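Local coordinates for N-acetylmuramoyl-L-alanine amidase domain-containing protein SAOUHSC_02979 (Staphylococcus aureus, PDB 5T1Q) that probably acts as a secreted amidase on cell-wall peptidoglycan, this chain holding its glucosaminidase-family and CHAP domains, at residues D220-E223 / R224-K227. Numbering follows the deposited sequence.
Sequences DKYE and RSIK
Asp220 and Arg224 are linked by a water that donates to Asp220 O at 2.7 Å and accepts a weak bond from Arg224 N at 3.2 Å, bridging an i to i+4 pair. Lys221 O then lies 3.5 Å from Arg224 CB. Tyr222 O takes two bonds from a single residue. Ser225 N reaches it at 2.9 Å from above the carbonyl plane. Ser225 OG comes in that plane, with a C=O...OG angle of 145°, and its bond to Tyr222 O is short at 2.5 Å. The serine hydroxyl stands between its own N and carbonyl carbon (chi1 63°), which turns it back toward Tyr222 O; Gln210 NE2 is its second partner. The Tyr222 ring receives Ile226 CG1 over one face, and ring atom CE2 approaches Ile226 CD1 at 3.7 Å. The Tyr222 hydroxyl is bonded to Tyr206 O, which would hold the far end of the ring in place. Glu223 O closes the next step with a weak 3.4 Å bond from Ile226 N. Such i to i+3 bonding makes a single, weakly bonded helical turn, and psi of 115° at Ile226 marks the chain's departure from it. The turn lies against helix 58-78, where Tyr222 touches Val64 and Ile226 touches Arg61, and against the loop that follows helix 195-205.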
loop_
_atom_site.group_PDB
_atom_site.type_symbol
_atom_site.label_atom_id
_atom_site.label_comp_id
_atom_site.label_asym_id
_atom_site.label_seq_id
_atom_site.Cartn_x
_atom_site.Cartn_y
_atom_site.Cartn_z
ATOM N N ASP A 220 -19.555 11.787 -14.971
ATOM C CA ASP A 220 -20.612 10.763 -15.021
ATOM C C ASP A 220 -20.254 9.601 -15.970
ATOM O O ASP A 220 -20.819 8.512 -15.840
ATOM C CB ASP A 220 -21.976 11.372 -15.380
ATOM C CG ASP A 220 -22.500 12.319 -14.297
ATOM O OD1 ASP A 220 -21.722 12.706 -13.395
ATOM O OD2 ASP A 220 -23.690 12.687 -14.358
ATOM N N LYS A 221 -19.329 9.838 -16.911
ATOM C CA LYS A 221 -18.845 8.782 -17.822
ATOM C C LYS A 221 -17.424 8.303 -17.460
ATOM O O LYS A 221 -16.763 7.627 -18.260
ATOM C CB LYS A 221 -18.892 9.230 -19.294
ATOM C CG LYS A 221 -17.957 10.372 -19.682
ATOM C CD LYS A 221 -17.784 10.490 -21.198
ATOM C CE LYS A 221 -19.091 10.723 -21.953
ATOM N NZ LYS A 221 -19.758 12.004 -21.581
ATOM N N TYR A 222 -16.964 8.640 -16.255
ATOM C CA TYR A 222 -15.626 8.239 -15.829
ATOM C C TYR A 222 -15.506 6.733 -15.598
ATOM O O TYR A 222 -14.605 6.094 -16.132
ATOM C CB TYR A 222 -15.196 8.986 -14.564
ATOM C CG TYR A 222 -13.925 8.425 -13.980
ATOM C CD1 TYR A 222 -12.722 8.497 -14.682
ATOM C CD2 TYR A 222 -13.923 7.804 -12.735
ATOM C CE1 TYR A 222 -11.557 7.962 -14.158
ATOM C CE2 TYR A 222 -12.763 7.280 -12.204
ATOM C CZ TYR A 222 -11.583 7.363 -12.918
ATOM O OH TYR A 222 -10.441 6.834 -12.376
ATOM N N GLU A 223 -16.409 6.166 -14.805
ATOM C CA GLU A 223 -16.344 4.730 -14.520
ATOM C C GLU A 223 -16.438 3.869 -15.779
ATOM O O GLU A 223 -15.906 2.767 -15.820
ATOM C CB GLU A 223 -17.377 4.317 -13.473
ATOM C CG GLU A 223 -17.105 4.937 -12.106
ATOM C CD GLU A 223 -17.881 4.289 -10.969
ATOM O OE1 GLU A 223 -18.327 3.128 -11.114
ATOM O OE2 GLU A 223 -18.017 4.936 -9.907
ATOM N N ARG A 224 -17.067 4.405 -16.816
ATOM C CA ARG A 224 -17.203 3.706 -18.094
ATOM C C ARG A 224 -15.844 3.506 -18.792
ATOM O O ARG A 224 -15.676 2.558 -19.560
ATOM C CB ARG A 224 -18.130 4.506 -19.017
ATOM C CG ARG A 224 -18.860 3.692 -20.069
ATOM C CD ARG A 224 -19.738 4.618 -20.900
ATOM N NE ARG A 224 -21.032 4.025 -21.250
ATOM C CZ ARG A 224 -22.072 3.930 -20.411
ATOM N NH1 ARG A 224 -23.220 3.395 -20.828
ATOM N NH2 ARG A 224 -21.975 4.351 -19.144
ATOM N N SER A 225 -14.885 4.396 -18.516
ATOM C CA SER A 225 -13.555 4.352 -19.153
ATOM C C SER A 225 -12.568 3.369 -18.526
ATOM O O SER A 225 -11.602 2.972 -19.177
ATOM C CB SER A 225 -12.925 5.746 -19.137
ATOM O OG SER A 225 -12.714 6.184 -17.807
ATOM N N ILE A 226 -12.798 3.004 -17.262
ATOM C CA ILE A 226 -11.921 2.078 -16.538
ATOM C C ILE A 226 -12.073 0.662 -17.105
ATOM O O ILE A 226 -13.142 0.058 -17.018
ATOM C CB ILE A 226 -12.225 2.080 -15.021
ATOM C CG1 ILE A 226 -12.024 3.486 -14.449
ATOM C CG2 ILE A 226 -11.329 1.085 -14.283
ATOM C CD1 ILE A 226 -12.484 3.637 -13.020
ATOM N N LYS A 227 -10.997 0.146 -17.690
ATOM C CA LYS A 227 -11.013 -1.185 -18.291
ATOM C C LYS A 227 -10.485 -2.191 -17.281
ATOM O O LYS A 227 -9.504 -1.930 -16.581
ATOM C CB LYS A 227 -10.190 -1.201 -19.586
ATOM C CG LYS A 227 -10.641 -0.160 -20.616
ATOM C CD LYS A 227 -9.776 -0.181 -21.876
ATOM C CE LYS A 227 -10.069 0.991 -22.807
ATOM N NZ LYS A 227 -11.452 0.996 -23.366
HETATM O O HOH W 1 -19.704 6.034 -15.944
#